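PDB 2JGP: tyrocidine synthetase 3 from Brevibacillus brevis, which probably catalyses peptide-bond formation between carrier-bound intermediates through its condensation domain during nonribosomal assembly of the antibiotic tyrocidine. Local coordinates for residues L246-V258 with H361-N373. Numbering follows the deposited sequence. Where two conformers were deposited one is given.
Sequences LPELRIQYKDFAV and HADLEPIVGMFVN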
ATOM      1  N   LEU A 246     -16.825  19.493   4.834  1.00 69.09           N
ATOM      2  CA  LEU A 246     -16.384  18.174   4.393  1.00 68.95           C
ATOM      3  C   LEU A 246     -17.469  17.127   4.649  1.00 69.02           C
ATOM      4  O   LEU A 246     -18.258  17.273   5.587  1.00 69.11           O
ATOM      5  CB  LEU A 246     -15.093  17.790   5.115  1.00 68.71           C
ATOM      6  CG  LEU A 246     -13.921  18.761   4.926  1.00 68.25           C
ATOM      7  CD1 LEU A 246     -12.767  18.401   5.858  1.00 67.28           C
ATOM      8  CD2 LEU A 246     -13.461  18.783   3.474  1.00 67.46           C
ATOM      9  N   PRO A 247     -17.508  16.064   3.821  1.00 68.92           N
ATOM     10  CA  PRO A 247     -18.533  15.024   3.954  1.00 68.82           C
ATOM     11  C   PRO A 247     -18.334  14.174   5.203  1.00 68.59           C
ATOM     12  O   PRO A 247     -17.199  13.955   5.624  1.00 68.49           O
ATOM     13  CB  PRO A 247     -18.339  14.176   2.694  1.00 68.90           C
ATOM     14  CG  PRO A 247     -16.926  14.377   2.316  1.00 68.93           C
ATOM     15  CD  PRO A 247     -16.578  15.776   2.715  1.00 68.94           C
ATOM     16  N   GLU A 248     -19.431  13.689   5.778  1.00 68.16           N
ATOM     17  CA  GLU A 248     -19.374  12.941   7.034  1.00 68.12           C
ATOM     18  C   GLU A 248     -18.682  11.590   6.854  1.00 67.35           C
ATOM     19  O   GLU A 248     -18.799  10.964   5.802  1.00 66.97           O
ATOM     20  CB  GLU A 248     -20.785  12.733   7.597  1.00 68.35           C
ATOM     21  CG  GLU A 248     -21.512  14.028   7.972  1.00 69.81           C
ATOM     22  CD  GLU A 248     -20.869  14.769   9.139  1.00 71.38           C
ATOM     23  OE1 GLU A 248     -20.013  14.183   9.842  1.00 73.51           O
ATOM     24  OE2 GLU A 248     -21.223  15.948   9.350  1.00 73.17           O
ATOM     25  N   LEU A 249     -17.955  11.159   7.883  1.00 66.81           N
ATOM     26  CA  LEU A 249     -17.255   9.873   7.869  1.00 66.26           C
ATOM     27  C   LEU A 249     -18.118   8.798   8.521  1.00 66.10           C
ATOM     28  O   LEU A 249     -18.373   8.845   9.725  1.00 66.18           O
ATOM     29  CB  LEU A 249     -15.917   9.985   8.610  1.00 66.09           C
ATOM     30  CG  LEU A 249     -14.881  10.938   8.004  1.00 65.72           C
ATOM     31  CD1 LEU A 249     -13.890  11.431   9.062  1.00 66.08           C
ATOM     32  CD2 LEU A 249     -14.146  10.272   6.858  1.00 65.56           C
ATOM     33  N   ARG A 250     -18.562   7.828   7.725  1.00 65.68           N
ATOM     34  CA  ARG A 250     -19.411   6.747   8.226  1.00 65.64           C
ATOM     35  C   ARG A 250     -18.678   5.834   9.198  1.00 64.75           C
ATOM     36  O   ARG A 250     -19.241   5.406  10.208  1.00 64.20           O
ATOM     37  CB  ARG A 250     -19.943   5.890   7.069  1.00 66.13           C
ATOM     38  CG  ARG A 250     -20.765   4.701   7.553  1.00 67.81           C
ATOM     39  CD  ARG A 250     -21.469   3.944   6.449  1.00 69.90           C
ATOM     40  NE  ARG A 250     -22.329   2.930   7.056  1.00 72.10           N
ATOM     41  CZ  ARG A 250     -21.942   1.708   7.422  1.00 73.99           C
ATOM     42  NH1 ARG A 250     -20.700   1.286   7.221  1.00 75.23           N
ATOM     43  NH2 ARG A 250     -22.820   0.886   7.985  1.00 75.35           N
ATOM     44  N   ILE A 251     -17.431   5.521   8.857  1.00 63.82           N
ATOM     45  CA  ILE A 251     -16.651   4.517   9.553  1.00 63.41           C
ATOM     46  C   ILE A 251     -15.351   5.148  10.048  1.00 62.87           C
ATOM     47  O   ILE A 251     -14.757   5.983   9.361  1.00 62.67           O
ATOM     48  CB  ILE A 251     -16.355   3.318   8.602  1.00 63.19           C
ATOM     49  CG1 ILE A 251     -17.661   2.672   8.109  1.00 63.52           C
ATOM     50  CG2 ILE A 251     -15.496   2.278   9.276  1.00 63.96           C
ATOM     51  CD1 ILE A 251     -18.503   2.037   9.209  1.00 63.25           C
ATOM     52  N   GLN A 252     -14.927   4.745  11.247  1.00 62.72           N
ATOM     53  CA  GLN A 252     -13.680   5.261  11.819  0.50 62.42           C
ATOM     54  C   GLN A 252     -12.658   4.153  12.024  1.00 62.12           C
ATOM     55  O   GLN A 252     -12.963   2.972  11.886  1.00 61.50           O
ATOM     56  CB  GLN A 252     -13.949   6.019  13.124  0.50 62.66           C
ATOM     57  CG  GLN A 252     -14.127   7.527  12.924  0.50 63.09           C
ATOM     58  CD  GLN A 252     -12.815   8.253  12.661  0.50 63.49           C
ATOM     59  OE1 GLN A 252     -11.733   7.640  12.639  0.50 64.77           O
ATOM     60  NE2 GLN A 252     -12.901   9.569  12.451  0.50 61.37           N
ATOM     61  N   TYR A 253     -11.417   4.537  12.322  1.00 61.48           N
ATOM     62  CA  TYR A 253     -10.346   3.549  12.452  1.00 61.23           C
ATOM     63  C   TYR A 253     -10.659   2.496  13.514  1.00 60.86           C
ATOM     64  O   TYR A 253     -10.409   1.316  13.303  1.00 60.88           O
ATOM     65  CB  TYR A 253      -8.987   4.196  12.750  1.00 61.56           C
ATOM     66  CG  TYR A 253      -7.841   3.240  12.520  1.00 61.15           C
ATOM     67  CD1 TYR A 253      -7.343   3.029  11.243  1.00 62.38           C
ATOM     68  CD2 TYR A 253      -7.278   2.515  13.570  1.00 62.05           C
ATOM     69  CE1 TYR A 253      -6.315   2.139  11.010  1.00 61.98           C
ATOM     70  CE2 TYR A 253      -6.242   1.629  13.347  1.00 62.07           C
ATOM     71  CZ  TYR A 253      -5.760   1.443  12.062  1.00 61.96           C
ATOM     72  OH  TYR A 253      -4.724   0.570  11.826  1.00 62.12           O
ATOM     73  N   LYS A 254     -11.227   2.908  14.643  1.00 60.72           N
ATOM     74  CA  LYS A 254     -11.518   1.953  15.722  1.00 60.79           C
ATOM     75  C   LYS A 254     -12.518   0.879  15.276  1.00 60.40           C
ATOM     76  O   LYS A 254     -12.471  -0.248  15.763  1.00 60.04           O
ATOM     77  CB  LYS A 254     -12.009   2.663  16.988  1.00 61.19           C
ATOM     78  CG  LYS A 254     -13.375   3.327  16.904  1.00 62.13           C
ATOM     79  CD  LYS A 254     -13.633   4.095  18.194  1.00 63.68           C
ATOM     80  CE  LYS A 254     -15.074   4.546  18.317  1.00 64.95           C
ATOM     81  NZ  LYS A 254     -15.439   5.554  17.293  1.00 65.64           N
ATOM     82  N   ASP A 255     -13.401   1.234  14.341  1.00 60.32           N
ATOM     83  CA  ASP A 255     -14.349   0.278  13.760  1.00 60.59           C
ATOM     84  C   ASP A 255     -13.589  -0.800  12.987  1.00 60.48           C
ATOM     85  O   ASP A 255     -13.883  -1.996  13.107  1.00 60.66           O
ATOM     86  CB  ASP A 255     -15.343   0.980  12.822  1.00 60.39           C
ATOM     87  CG  ASP A 255     -16.181   2.038  13.524  1.00 61.73           C
ATOM     88  OD1 ASP A 255     -16.580   1.829  14.694  1.00 61.09           O
ATOM     89  OD2 ASP A 255     -16.478   3.077  12.882  1.00 60.88           O
ATOM     90  N   PHE A 256     -12.613  -0.368  12.191  1.00 60.52           N
ATOM     91  CA  PHE A 256     -11.736  -1.288  11.475  1.00 60.47           C
ATOM     92  C   PHE A 256     -10.949  -2.163  12.446  1.00 60.18           C
ATOM     93  O   PHE A 256     -10.864  -3.372  12.251  1.00 60.08           O
ATOM     94  CB  PHE A 256     -10.771  -0.523  10.543  1.00 60.56           C
ATOM     95  CG  PHE A 256      -9.588  -1.336  10.087  1.00 61.23           C
ATOM     96  CD1 PHE A 256      -9.736  -2.323   9.115  1.00 62.20           C
ATOM     97  CD2 PHE A 256      -8.326  -1.111  10.615  1.00 61.23           C
ATOM     98  CE1 PHE A 256      -8.657  -3.071   8.700  1.00 62.78           C
ATOM     99  CE2 PHE A 256      -7.245  -1.851  10.206  1.00 62.02           C
ATOM    100  CZ  PHE A 256      -7.400  -2.834   9.248  1.00 62.78           C
ATOM    101  N   ALA A 257     -10.367  -1.554  13.483  1.00 59.88           N
ATOM    102  CA  ALA A 257      -9.571  -2.297  14.476  1.00 59.66           C
ATOM    103  C   ALA A 257     -10.379  -3.353  15.241  1.00 59.23           C
ATOM    104  O   ALA A 257      -9.915  -4.484  15.450  1.00 58.75           O
ATOM    105  CB  ALA A 257      -8.891  -1.327  15.453  1.00 59.59           C
ATOM    106  N   VAL A 258     -11.590  -2.992  15.650  1.00 59.24           N
ATOM    107  CA  VAL A 258     -12.479  -3.944  16.312  1.00 59.29           C
ATOM    108  C   VAL A 258     -12.827  -5.082  15.356  1.00 59.22           C
ATOM    109  O   VAL A 258     -12.798  -6.250  15.744  1.00 58.95           O
ATOM    110  CB  VAL A 258     -13.764  -3.275  16.838  1.00 59.09           C
ATOM    111  CG1 VAL A 258     -14.741  -4.329  17.347  1.00 59.23           C
ATOM    112  CG2 VAL A 258     -13.423  -2.289  17.956  1.00 59.15           C
ATOM    113  N   HIS A 361     -12.254  -1.467   0.897  1.00 63.36           N
ATOM    114  CA  HIS A 361     -13.676  -1.156   0.857  1.00 63.11           C
ATOM    115  C   HIS A 361     -13.836   0.354   0.783  1.00 62.73           C
ATOM    116  O   HIS A 361     -13.038   1.094   1.356  1.00 63.00           O
ATOM    117  CB  HIS A 361     -14.393  -1.716   2.093  1.00 63.09           C
ATOM    118  CG  HIS A 361     -15.887  -1.653   2.005  1.00 63.70           C
ATOM    119  ND1 HIS A 361     -16.605  -0.530   2.353  1.00 63.45           N
ATOM    120  CD2 HIS A 361     -16.796  -2.567   1.588  1.00 64.26           C
ATOM    121  CE1 HIS A 361     -17.893  -0.757   2.166  1.00 64.52           C
ATOM    122  NE2 HIS A 361     -18.036  -1.985   1.698  1.00 64.44           N
ATOM    123  N   ALA A 362     -14.867   0.797   0.068  1.00 62.46           N
ATOM    124  CA  ALA A 362     -15.190   2.218  -0.056  1.00 62.14           C
ATOM    125  C   ALA A 362     -15.090   2.954   1.281  1.00 61.87           C
ATOM    126  O   ALA A 362     -14.519   4.037   1.353  1.00 62.13           O
ATOM    127  CB  ALA A 362     -16.594   2.383  -0.641  1.00 62.37           C
ATOM    128  N   ASP A 363     -15.633   2.350   2.335  1.00 61.55           N
ATOM    129  CA  ASP A 363     -15.717   2.994   3.652  1.00 61.38           C
ATOM    130  C   ASP A 363     -14.360   3.239   4.314  1.00 60.96           C
ATOM    131  O   ASP A 363     -14.252   4.077   5.207  1.00 60.81           O
ATOM    132  CB  ASP A 363     -16.615   2.178   4.596  1.00 61.35           C
ATOM    133  CG  ASP A 363     -18.094   2.264   4.235  1.00 61.89           C
ATOM    134  OD1 ASP A 363     -18.864   1.408   4.719  1.00 61.78           O
ATOM    135  OD2 ASP A 363     -18.497   3.172   3.474  1.00 62.61           O
ATOM    136  N   LEU A 364     -13.333   2.501   3.895  1.00 60.71           N
ATOM    137  CA  LEU A 364     -11.988   2.684   4.428  1.00 60.71           C
ATOM    138  C   LEU A 364     -11.194   3.773   3.706  1.00 60.65           C
ATOM    139  O   LEU A 364     -10.191   4.251   4.232  1.00 60.79           O
ATOM    140  CB  LEU A 364     -11.205   1.367   4.377  1.00 60.58           C
ATOM    141  CG  LEU A 364     -11.799   0.170   5.124  1.00 60.52           C
ATOM    142  CD1 LEU A 364     -10.840  -1.011   5.057  1.00 60.88           C
ATOM    143  CD2 LEU A 364     -12.127   0.509   6.579  1.00 59.60           C
ATOM    144  N   GLU A 365     -11.635   4.165   2.513  1.00 60.87           N
ATOM    145  CA  GLU A 365     -10.866   5.087   1.672  1.00 61.12           C
ATOM    146  C   GLU A 365     -10.628   6.492   2.271  1.00 61.13           C
ATOM    147  O   GLU A 365      -9.544   7.054   2.083  1.00 60.81           O
ATOM    148  CB  GLU A 365     -11.493   5.190   0.267  1.00 61.25           C
ATOM    149  CG  GLU A 365     -11.401   3.881  -0.534  1.00 62.48           C
ATOM    150  CD  GLU A 365     -12.166   3.917  -1.854  1.00 64.02           C
ATOM    151  OE1 GLU A 365     -12.383   2.836  -2.449  1.00 63.79           O
ATOM    152  OE2 GLU A 365     -12.563   5.017  -2.291  1.00 65.27           O
ATOM    153  N   PRO A 366     -11.621   7.059   2.991  1.00 61.06           N
ATOM    154  CA  PRO A 366     -11.465   8.426   3.494  1.00 61.26           C
ATOM    155  C   PRO A 366     -10.903   8.531   4.914  1.00 61.19           C
ATOM    156  O   PRO A 366     -10.757   9.641   5.425  1.00 61.70           O
ATOM    157  CB  PRO A 366     -12.899   8.953   3.465  1.00 61.43           C
ATOM    158  CG  PRO A 366     -13.739   7.746   3.769  1.00 61.22           C
ATOM    159  CD  PRO A 366     -12.947   6.520   3.350  1.00 61.49           C
ATOM    160  N   ILE A 367     -10.579   7.396   5.532  1.00 61.15           N
ATOM    161  CA  ILE A 367     -10.196   7.365   6.938  1.00 60.89           C
ATOM    162  C   ILE A 367      -8.720   7.711   7.131  1.00 60.98           C
ATOM    163  O   ILE A 367      -7.853   7.224   6.413  1.00 60.58           O
ATOM    164  CB  ILE A 367     -10.472   5.976   7.562  1.00 60.89           C
ATOM    165  CG1 ILE A 367     -11.956   5.606   7.428  1.00 60.34           C
ATOM    166  CG2 ILE A 367     -10.045   5.943   9.030  1.00 60.99           C
ATOM    167  CD1 ILE A 367     -12.318   4.287   8.076  1.00 60.52           C
ATOM    168  N   VAL A 368      -8.440   8.552   8.122  1.00 61.22           N
ATOM    169  CA  VAL A 368      -7.071   8.801   8.558  1.00 61.17           C
ATOM    170  C   VAL A 368      -6.641   7.709   9.556  1.00 61.41           C
ATOM    171  O   VAL A 368      -7.240   7.543  10.614  1.00 61.59           O
ATOM    172  CB  VAL A 368      -6.955  10.214   9.171  1.00 61.42           C
ATOM    173  CG1 VAL A 368      -5.571  10.454   9.762  1.00 61.20           C
ATOM    174  CG2 VAL A 368      -7.301  11.271   8.105  1.00 61.11           C
ATOM    175  N   GLY A 369      -5.611   6.953   9.201  1.00 61.17           N
ATOM    176  CA  GLY A 369      -5.170   5.825  10.017  1.00 61.41           C
ATOM    177  C   GLY A 369      -4.128   4.998   9.294  1.00 61.44           C
ATOM    178  O   GLY A 369      -3.763   5.298   8.148  1.00 61.58           O
ATOM    179  N   MET A 370      -3.664   3.953   9.965  1.00 61.59           N
ATOM    180  CA  MET A 370      -2.614   3.091   9.450  1.00 61.80           C
ATOM    181  C   MET A 370      -3.232   1.879   8.739  1.00 61.65           C
ATOM    182  O   MET A 370      -3.638   0.912   9.392  1.00 61.44           O
ATOM    183  CB  MET A 370      -1.716   2.638  10.605  1.00 62.33           C
ATOM    184  CG  MET A 370      -0.666   1.620  10.224  1.00 63.29           C
ATOM    185  SD  MET A 370       0.326   2.154   8.825  1.00 65.52           S
ATOM    186  CE  MET A 370       1.228   0.643   8.491  1.00 66.58           C
ATOM    187  N   PHE A 371      -3.303   1.937   7.410  1.00 61.69           N
ATOM    188  CA  PHE A 371      -3.893   0.851   6.605  1.00 61.80           C
ATOM    189  C   PHE A 371      -2.888   0.114   5.721  1.00 61.95           C
ATOM    190  O   PHE A 371      -3.077  -1.074   5.417  1.00 61.81           O
ATOM    191  CB  PHE A 371      -5.022   1.393   5.728  1.00 62.00           C
ATOM    192  CG  PHE A 371      -6.247   1.801   6.501  1.00 62.47           C
ATOM    193  CD1 PHE A 371      -6.497   3.141   6.785  1.00 61.50           C
ATOM    194  CD2 PHE A 371      -7.149   0.848   6.944  1.00 62.67           C
ATOM    195  CE1 PHE A 371      -7.626   3.518   7.499  1.00 61.82           C
ATOM    196  CE2 PHE A 371      -8.274   1.217   7.659  1.00 62.70           C
ATOM    197  CZ  PHE A 371      -8.514   2.560   7.936  1.00 62.20           C
ATOM    198  N   VAL A 372      -1.829   0.803   5.307  1.00 61.27           N
ATOM    199  CA  VAL A 372      -0.878   0.239   4.360  1.00 61.33           C
ATOM    200  C   VAL A 372      -0.395  -1.141   4.819  1.00 61.40           C
ATOM    201  O   VAL A 372      -0.054  -1.334   5.979  1.00 61.07           O
ATOM    202  CB  VAL A 372       0.306   1.200   4.088  1.00 61.22           C
ATOM    203  CG1 VAL A 372       1.122   1.439   5.349  1.00 61.44           C
ATOM    204  CG2 VAL A 372       1.178   0.656   2.969  1.00 61.67           C
ATOM    205  N   ASN A 373      -0.440  -2.094   3.898  1.00 61.77           N
ATOM    206  CA  ASN A 373      -0.088  -3.491   4.147  1.00 62.68           C
ATOM    207  C   ASN A 373       0.937  -3.849   3.090  1.00 62.54           C
ATOM    208  O   ASN A 373       1.031  -3.165   2.078  1.00 62.92           O
ATOM    209  CB  ASN A 373      -1.339  -4.378   4.004  1.00 62.84           C
ATOM    210  CG  ASN A 373      -1.161  -5.789   4.582  1.00 64.44           C
ATOM    211  OD1 ASN A 373      -0.249  -6.062   5.370  1.00 65.75           O
ATOM    212  ND2 ASN A 373      -2.070  -6.692   4.198  1.00 65.97           N
TER
HETATM  213  O   HOH W   1     -15.308   6.155   6.546  1.00 39.72           O
HETATM  214  O   HOH W   2      -9.145   8.957  11.875  1.00 36.56           O
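Tyr253, in the first turn of helix 253-263 of the condensation domain, packs against segment 361-373, in the loop between strands 350-356 and 373-379, and its hydroxyl donates a hydrogen bond to Met370 O (OH to O 2.7 Å). With CG anti to the backbone N (chi1 -165°), the ring reaches past Gly369, its CD1 3.7 Å from Gly369 CA. Its edge points at the face of Phe371 in a T-shaped pair, planes 67° apart; Phe371 in turn sets its CE2 edge over one face of Phe256, 3.8 Å from Phe256 CG, completing an aromatic cluster. Ile367 packs against Ile251 and the first residue of the helix: CD1 lies 3.2 Å from Ile251 O and 3.9 Å from Ile251 CG2. Beside it, Asp363 rests CB on Ile251 CG1 (3.7 Å). Arg250 NH1 forms a salt bridge with Asp363 OD1 (3.1 Å), its hydrogen bond weak and bent; Arg250 NH2 also pairs with Glu89. A water links Val368 O with Gln252 OE1, which also accepts a hydrogen bond from Tyr253 N. The Tyr253 hydroxyl is also hydrogen-bonded to Ser100, and this double hold should fix the position of the buried ring between helix start and loop.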